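Local coordinates for protein peptide chain release factor subunit 1 (Aeropyrum pernix, PDB 3AGK) that probably directs the release of nascent peptides from the ribosome in response to the stop codons UAA, UAG and UGA, at residues 145-158 against 256-268. Sequence-based numbering, arbitrary orientation.
Sequences IIIVERDQATIGLL and AYQGLQGLKEAVM
T154 and Q258 make the polar half of this contact, where the hairpin 145-158 meets the residues leading into helix 259-268. The T154 hydroxyl donates to Q258 OE1 in the plane of the carbonyl (OG1 to OE1 2.6 Å) and accepts the backbone N-H of G259 (OG1 to N 2.9 Å), so one oxygen holds both the side-chain amide and the backbone N-H of G259. At the other end of that amide, Q258 NE2 donates to E149 OE2 (3.1 Å), nearly in the amide plane and on the carboxylate's anti lone pair. A bend at chi2 (-90°) folds the Q258 chain over the hairpin, where its amide stacks flat on that of Q152, the planes 9° apart. With an alanine here in place of Q258, the T154 hydroxyl would probably lose its acceptor and the E149 carboxylate an amide donor. A water also donates to E149 OE2, with a weak second bond to A256 O.

The apolar half lies along the helix. L263 spreads its methyls, CD2 on I145 CG2 (3.7 Å) and CD1 over the CA of G156 (3.8 Å), a spot a side chain would block. I147 CD1 presses on the helix backbone at G262, while V267 packs tightly against I145 CD1 (CG2 to CD1 3.5 Å) and touches L158.

Helix 259-269 thus covers one face of the mixed sheet of eRF1 domain 2, opposite helix 188-215, in a three-layer α/β/α sandwich.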
ATOM      1  N   ILE A 145       9.101  -9.520   3.825  1.00 40.72           N
ATOM      2  CA  ILE A 145       9.412 -10.434   4.919  1.00 38.19           C
ATOM      3  C   ILE A 145       9.115 -11.867   4.472  1.00 42.69           C
ATOM      4  O   ILE A 145       8.035 -12.145   3.922  1.00 36.68           O
ATOM      5  CB  ILE A 145       8.589 -10.114   6.172  1.00 40.71           C
ATOM      6  CG1 ILE A 145       8.675  -8.618   6.482  1.00 42.51           C
ATOM      7  CG2 ILE A 145       9.049 -10.980   7.380  1.00 33.22           C
ATOM      8  CD1 ILE A 145       7.403  -8.071   7.037  1.00 39.93           C
ATOM      9  N   ILE A 146      10.090 -12.749   4.683  1.00 35.34           N
ATOM     10  CA  ILE A 146       9.934 -14.181   4.434  1.00 41.60           C
ATOM     11  C   ILE A 146      10.180 -14.920   5.751  1.00 39.92           C
ATOM     12  O   ILE A 146      11.267 -14.843   6.314  1.00 39.13           O
ATOM     13  CB  ILE A 146      10.906 -14.696   3.339  1.00 39.44           C
ATOM     14  CG1 ILE A 146      10.735 -13.889   2.051  1.00 37.30           C
ATOM     15  CG2 ILE A 146      10.664 -16.175   3.049  1.00 35.16           C
ATOM     16  CD1 ILE A 146      11.939 -13.928   1.109  1.00 30.25           C
ATOM     17  N   ILE A 147       9.139 -15.580   6.258  1.00 41.99           N
ATOM     18  CA  ILE A 147       9.248 -16.507   7.386  1.00 43.07           C
ATOM     19  C   ILE A 147       9.389 -17.922   6.832  1.00 41.20           C
ATOM     20  O   ILE A 147       8.553 -18.372   6.045  1.00 40.89           O
ATOM     21  CB  ILE A 147       8.014 -16.432   8.317  1.00 46.57           C
ATOM     22  CG1 ILE A 147       7.779 -14.990   8.783  1.00 47.03           C
ATOM     23  CG2 ILE A 147       8.193 -17.348   9.526  1.00 38.81           C
ATOM     24  CD1 ILE A 147       6.476 -14.827   9.508  1.00 55.01           C
ATOM     25  N   VAL A 148      10.459 -18.606   7.216  1.00 38.27           N
ATOM     26  CA  VAL A 148      10.758 -19.902   6.626  1.00 46.84           C
ATOM     27  C   VAL A 148      10.854 -20.983   7.677  1.00 44.39           C
ATOM     28  O   VAL A 148      11.508 -20.808   8.710  1.00 43.00           O
ATOM     29  CB  VAL A 148      12.113 -19.933   5.884  1.00 50.25           C
ATOM     30  CG1 VAL A 148      12.171 -21.186   4.999  1.00 49.78           C
ATOM     31  CG2 VAL A 148      12.324 -18.691   5.060  1.00 49.81           C
ATOM     32  N   GLU A 149      10.207 -22.100   7.389  1.00 42.28           N
ATOM     33  CA  GLU A 149      10.402 -23.334   8.121  1.00 47.07           C
ATOM     34  C   GLU A 149      10.624 -24.413   7.078  1.00 46.52           C
ATOM     35  O   GLU A 149      10.306 -24.225   5.903  1.00 46.65           O
ATOM     36  CB  GLU A 149       9.160 -23.689   8.934  1.00 55.04           C
ATOM     37  CG  GLU A 149       9.049 -22.955  10.239  1.00 64.90           C
ATOM     38  CD  GLU A 149       7.862 -23.419  11.061  1.00 66.24           C
ATOM     39  OE1 GLU A 149       7.987 -24.455  11.754  1.00 62.90           O
ATOM     40  OE2 GLU A 149       6.813 -22.745  11.017  1.00 63.50           O
ATOM     41  N   ARG A 150      11.157 -25.545   7.511  1.00 46.28           N
ATOM     42  CA  ARG A 150      11.425 -26.667   6.609  1.00 47.29           C
ATOM     43  C   ARG A 150      10.196 -27.046   5.786  1.00 54.36           C
ATOM     44  O   ARG A 150      10.319 -27.467   4.631  1.00 52.27           O
ATOM     45  CB  ARG A 150      11.868 -27.882   7.418  1.00 52.92           C
ATOM     46  CG  ARG A 150      10.704 -28.573   8.117  1.00 65.52           C
ATOM     47  CD  ARG A 150      11.147 -29.385   9.322  1.00 75.48           C
ATOM     48  NE  ARG A 150      11.838 -30.611   8.940  1.00 82.15           N
ATOM     49  CZ  ARG A 150      11.467 -31.832   9.321  1.00 86.38           C
ATOM     50  NH1 ARG A 150      10.408 -32.000  10.101  1.00 90.45           N
ATOM     51  NH2 ARG A 150      12.158 -32.885   8.920  1.00 81.17           N
ATOM     52  N   ASP A 151       9.009 -26.910   6.372  1.00 57.41           N
ATOM     53  CA  ASP A 151       7.793 -27.382   5.703  1.00 52.48           C
ATOM     54  C   ASP A 151       6.661 -26.351   5.677  1.00 45.38           C
ATOM     55  O   ASP A 151       5.493 -26.708   5.460  1.00 48.90           O
ATOM     56  CB  ASP A 151       7.292 -28.660   6.382  1.00 54.63           C
ATOM     57  CG  ASP A 151       6.747 -28.388   7.764  1.00 56.73           C
ATOM     58  OD1 ASP A 151       7.025 -27.292   8.293  1.00 53.38           O
ATOM     59  OD2 ASP A 151       6.047 -29.248   8.319  1.00 60.37           O
ATOM     60  N   GLN A 152       6.993 -25.077   5.893  1.00 43.72           N
ATOM     61  CA  GLN A 152       5.974 -24.026   5.943  1.00 47.50           C
ATOM     62  C   GLN A 152       6.595 -22.627   5.846  1.00 43.16           C
ATOM     63  O   GLN A 152       7.693 -22.394   6.342  1.00 40.62           O
ATOM     64  CB  GLN A 152       5.192 -24.161   7.241  1.00 52.07           C
ATOM     65  CG  GLN A 152       3.981 -23.281   7.370  1.00 59.09           C
ATOM     66  CD  GLN A 152       3.306 -23.470   8.720  1.00 67.37           C
ATOM     67  OE1 GLN A 152       2.303 -22.832   9.017  1.00 73.63           O
ATOM     68  NE2 GLN A 152       3.868 -24.345   9.549  1.00 64.96           N
ATOM     69  N   ALA A 153       5.893 -21.701   5.202  1.00 45.78           N
ATOM     70  CA  ALA A 153       6.442 -20.373   4.970  1.00 43.16           C
ATOM     71  C   ALA A 153       5.359 -19.301   4.888  1.00 47.88           C
ATOM     72  O   ALA A 153       4.221 -19.593   4.562  1.00 43.58           O
ATOM     73  CB  ALA A 153       7.290 -20.360   3.710  1.00 34.86           C
ATOM     74  N   THR A 154       5.732 -18.061   5.206  1.00 48.91           N
ATOM     75  CA  THR A 154       4.862 -16.901   5.044  1.00 44.12           C
ATOM     76  C   THR A 154       5.628 -15.803   4.311  1.00 41.03           C
ATOM     77  O   THR A 154       6.773 -15.486   4.662  1.00 42.59           O
ATOM     78  CB  THR A 154       4.389 -16.349   6.422  1.00 45.64           C
ATOM     79  OG1 THR A 154       3.673 -17.367   7.131  1.00 42.23           O
ATOM     80  CG2 THR A 154       3.489 -15.094   6.259  1.00 37.00           C
ATOM     81  N   ILE A 155       5.010 -15.224   3.289  1.00 40.24           N
ATOM     82  CA  ILE A 155       5.577 -14.058   2.627  1.00 40.56           C
ATOM     83  C   ILE A 155       4.703 -12.828   2.943  1.00 44.84           C
ATOM     84  O   ILE A 155       3.481 -12.863   2.775  1.00 40.74           O
ATOM     85  CB  ILE A 155       5.746 -14.300   1.118  1.00 45.02           C
ATOM     86  CG1 ILE A 155       6.574 -15.568   0.915  1.00 44.36           C
ATOM     87  CG2 ILE A 155       6.421 -13.091   0.428  1.00 37.19           C
ATOM     88  CD1 ILE A 155       6.554 -16.094  -0.482  1.00 44.10           C
ATOM     89  N   GLY A 156       5.327 -11.763   3.453  1.00 42.46           N
ATOM     90  CA  GLY A 156       4.587 -10.582   3.860  1.00 41.40           C
ATOM     91  C   GLY A 156       5.183  -9.302   3.308  1.00 45.66           C
ATOM     92  O   GLY A 156       6.254  -9.311   2.698  1.00 36.57           O
ATOM     93  N   LEU A 157       4.490  -8.195   3.539  1.00 39.83           N
ATOM     94  CA  LEU A 157       4.919  -6.913   3.025  1.00 40.20           C
ATOM     95  C   LEU A 157       4.614  -5.805   4.028  1.00 42.88           C
ATOM     96  O   LEU A 157       3.488  -5.697   4.517  1.00 40.90           O
ATOM     97  CB  LEU A 157       4.212  -6.627   1.703  1.00 38.85           C
ATOM     98  CG  LEU A 157       4.709  -5.359   1.008  1.00 45.40           C
ATOM     99  CD1 LEU A 157       6.183  -5.478   0.640  1.00 43.39           C
ATOM    100  CD2 LEU A 157       3.862  -5.076  -0.214  1.00 47.48           C
ATOM    101  N   LEU A 158       5.623  -4.998   4.346  1.00 44.82           N
ATOM    102  CA  LEU A 158       5.432  -3.847   5.234  1.00 40.08           C
ATOM    103  C   LEU A 158       5.653  -2.537   4.497  1.00 46.18           C
ATOM    104  O   LEU A 158       6.688  -2.358   3.844  1.00 43.88           O
ATOM    105  CB  LEU A 158       6.393  -3.912   6.418  1.00 34.03           C
ATOM    106  CG  LEU A 158       6.317  -2.734   7.398  1.00 41.38           C
ATOM    107  CD1 LEU A 158       5.035  -2.848   8.231  1.00 42.75           C
ATOM    108  CD2 LEU A 158       7.572  -2.675   8.283  1.00 37.09           C
ATOM    109  N   ALA A 256       8.854 -17.393  16.230  1.00 48.87           N
ATOM    110  CA  ALA A 256       8.224 -18.660  16.543  1.00 43.94           C
ATOM    111  C   ALA A 256       7.018 -18.987  15.670  1.00 54.43           C
ATOM    112  O   ALA A 256       6.673 -20.155  15.497  1.00 63.80           O
ATOM    113  CB  ALA A 256       7.821 -18.697  18.028  1.00 50.86           C
ATOM    114  N   TYR A 257       6.370 -17.966  15.125  1.00 50.95           N
ATOM    115  CA  TYR A 257       5.089 -18.179  14.453  1.00 47.56           C
ATOM    116  C   TYR A 257       5.112 -17.856  12.968  1.00 44.73           C
ATOM    117  O   TYR A 257       6.073 -17.279  12.459  1.00 49.45           O
ATOM    118  CB  TYR A 257       3.988 -17.367  15.139  1.00 55.94           C
ATOM    119  CG  TYR A 257       3.745 -17.766  16.573  1.00 64.73           C
ATOM    120  CD1 TYR A 257       4.288 -17.032  17.620  1.00 66.16           C
ATOM    121  CD2 TYR A 257       2.989 -18.896  16.879  1.00 69.26           C
ATOM    122  CE1 TYR A 257       4.074 -17.402  18.940  1.00 73.90           C
ATOM    123  CE2 TYR A 257       2.767 -19.271  18.194  1.00 78.42           C
ATOM    124  CZ  TYR A 257       3.310 -18.521  19.220  1.00 81.45           C
ATOM    125  OH  TYR A 257       3.093 -18.904  20.525  1.00 88.87           O
ATOM    126  N   GLN A 258       4.043 -18.252  12.280  1.00 43.35           N
ATOM    127  CA  GLN A 258       3.842 -17.980  10.867  1.00 45.04           C
ATOM    128  C   GLN A 258       2.642 -17.060  10.758  1.00 44.13           C
ATOM    129  O   GLN A 258       2.132 -16.598  11.774  1.00 52.34           O
ATOM    130  CB  GLN A 258       3.580 -19.294  10.104  1.00 46.03           C
ATOM    131  CG  GLN A 258       4.791 -20.213  10.025  1.00 43.57           C
ATOM    132  CD  GLN A 258       5.662 -19.953   8.807  1.00 44.05           C
ATOM    133  OE1 GLN A 258       5.289 -19.187   7.921  1.00 48.28           O
ATOM    134  NE2 GLN A 258       6.821 -20.606   8.749  1.00 42.32           N
ATOM    135  N   GLY A 259       2.194 -16.779   9.539  1.00 41.85           N
ATOM    136  CA  GLY A 259       1.051 -15.903   9.347  1.00 40.88           C
ATOM    137  C   GLY A 259       1.288 -14.475   9.828  1.00 45.00           C
ATOM    138  O   GLY A 259       2.425 -14.073  10.099  1.00 44.08           O
ATOM    139  N   LEU A 260       0.210 -13.705   9.915  1.00 52.54           N
ATOM    140  CA  LEU A 260       0.265 -12.322  10.374  1.00 50.03           C
ATOM    141  C   LEU A 260       1.050 -12.197  11.671  1.00 53.33           C
ATOM    142  O   LEU A 260       1.870 -11.285  11.836  1.00 54.71           O
ATOM    143  CB  LEU A 260      -1.147 -11.791  10.594  1.00 58.09           C
ATOM    144  CG  LEU A 260      -1.506 -10.493   9.881  1.00 69.14           C
ATOM    145  CD1 LEU A 260      -0.309  -9.551   9.858  1.00 66.08           C
ATOM    146  CD2 LEU A 260      -1.998 -10.778   8.474  1.00 76.40           C
ATOM    147  N   GLN A 261       0.786 -13.109  12.598  1.00 48.68           N
ATOM    148  CA  GLN A 261       1.459 -13.106  13.899  1.00 54.48           C
ATOM    149  C   GLN A 261       2.983 -13.211  13.799  1.00 48.54           C
ATOM    150  O   GLN A 261       3.698 -12.494  14.486  1.00 43.85           O
ATOM    151  CB  GLN A 261       0.914 -14.238  14.769  1.00 70.04           C
ATOM    152  CG  GLN A 261       1.468 -14.298  16.177  1.00 77.65           C
ATOM    153  CD  GLN A 261       0.928 -15.491  16.949  1.00 92.47           C
ATOM    154  OE1 GLN A 261       0.293 -16.384  16.379  1.00 99.19           O
ATOM    155  NE2 GLN A 261       1.182 -15.515  18.251  1.00 94.41           N
ATOM    156  N   GLY A 262       3.489 -14.111  12.954  1.00 43.39           N
ATOM    157  CA  GLY A 262       4.932 -14.239  12.799  1.00 36.74           C
ATOM    158  C   GLY A 262       5.541 -13.026  12.109  1.00 41.65           C
ATOM    159  O   GLY A 262       6.670 -12.639  12.407  1.00 43.00           O
ATOM    160  N   LEU A 263       4.799 -12.449  11.163  1.00 45.94           N
ATOM    161  CA  LEU A 263       5.228 -11.259  10.431  1.00 42.57           C
ATOM    162  C   LEU A 263       5.436 -10.086  11.384  1.00 44.33           C
ATOM    163  O   LEU A 263       6.446  -9.363  11.306  1.00 44.56           O
ATOM    164  CB  LEU A 263       4.177 -10.872   9.391  1.00 40.59           C
ATOM    165  CG  LEU A 263       4.066 -11.713   8.122  1.00 40.09           C
ATOM    166  CD1 LEU A 263       2.971 -11.159   7.217  1.00 38.63           C
ATOM    167  CD2 LEU A 263       5.415 -11.738   7.396  1.00 30.63           C
ATOM    168  N   LYS A 264       4.471  -9.908  12.284  1.00 39.30           N
ATOM    169  CA  LYS A 264       4.560  -8.870  13.308  1.00 43.77           C
ATOM    170  C   LYS A 264       5.802  -9.090  14.151  1.00 44.43           C
ATOM    171  O   LYS A 264       6.588  -8.162  14.361  1.00 45.02           O
ATOM    172  CB  LYS A 264       3.316  -8.859  14.203  1.00 46.34           C
ATOM    173  CG  LYS A 264       3.361  -7.813  15.347  1.00 47.84           C
ATOM    174  CD  LYS A 264       2.042  -7.819  16.107  1.00 51.83           C
ATOM    175  CE  LYS A 264       1.926  -6.678  17.073  1.00 61.74           C
ATOM    176  NZ  LYS A 264       0.516  -6.558  17.569  1.00 77.18           N
ATOM    177  N   GLU A 265       5.984 -10.322  14.627  1.00 42.74           N
ATOM    178  CA  GLU A 265       7.131 -10.646  15.468  1.00 43.79           C
ATOM    179  C   GLU A 265       8.468 -10.336  14.777  1.00 42.79           C
ATOM    180  O   GLU A 265       9.378  -9.780  15.390  1.00 46.37           O
ATOM    181  CB  GLU A 265       7.104 -12.099  15.948  1.00 57.46           C
ATOM    182  CG  GLU A 265       8.362 -12.453  16.757  1.00 81.55           C
ATOM    183  CD  GLU A 265       8.274 -13.767  17.531  1.00 93.44           C
ATOM    184  OE1 GLU A 265       7.579 -14.707  17.076  1.00 86.59           O
ATOM    185  OE2 GLU A 265       8.928 -13.849  18.602  1.00 99.18           O
ATOM    186  N   ALA A 266       8.575 -10.670  13.496  1.00 37.73           N
ATOM    187  CA  ALA A 266       9.807 -10.420  12.756  1.00 40.81           C
ATOM    188  C   ALA A 266      10.085  -8.923  12.617  1.00 47.85           C
ATOM    189  O   ALA A 266      11.226  -8.466  12.738  1.00 43.36           O
ATOM    190  CB  ALA A 266       9.738 -11.057  11.403  1.00 32.62           C
ATOM    191  N   VAL A 267       9.032  -8.165  12.339  1.00 46.94           N
ATOM    192  CA  VAL A 267       9.157  -6.724  12.217  1.00 44.01           C
ATOM    193  C   VAL A 267       9.539  -6.074  13.561  1.00 44.27           C
ATOM    194  O   VAL A 267      10.427  -5.224  13.622  1.00 43.66           O
ATOM    195  CB  VAL A 267       7.867  -6.104  11.605  1.00 42.76           C
ATOM    196  CG1 VAL A 267       7.930  -4.580  11.622  1.00 41.77           C
ATOM    197  CG2 VAL A 267       7.673  -6.623  10.167  1.00 37.16           C
ATOM    198  N   MET A 268       8.884  -6.482  14.639  1.00 37.86           N
ATOM    199  CA  MET A 268       9.245  -5.942  15.936  1.00 47.88           C
ATOM    200  C   MET A 268      10.690  -6.276  16.298  1.00 53.20           C
ATOM    201  O   MET A 268      11.340  -5.510  16.989  1.00 55.35           O
ATOM    202  CB  MET A 268       8.296  -6.418  17.041  1.00 42.83           C
ATOM    203  CG  MET A 268       6.836  -6.030  16.814  1.00 50.90           C
ATOM    204  SD  MET A 268       6.570  -4.240  16.617  1.00 55.73           S
ATOM    205  CE  MET A 268       7.114  -3.585  18.215  1.00 58.47           C
TER
HETATM  206  O   HOH W   1       5.384 -22.661  13.537  1.00 74.23           O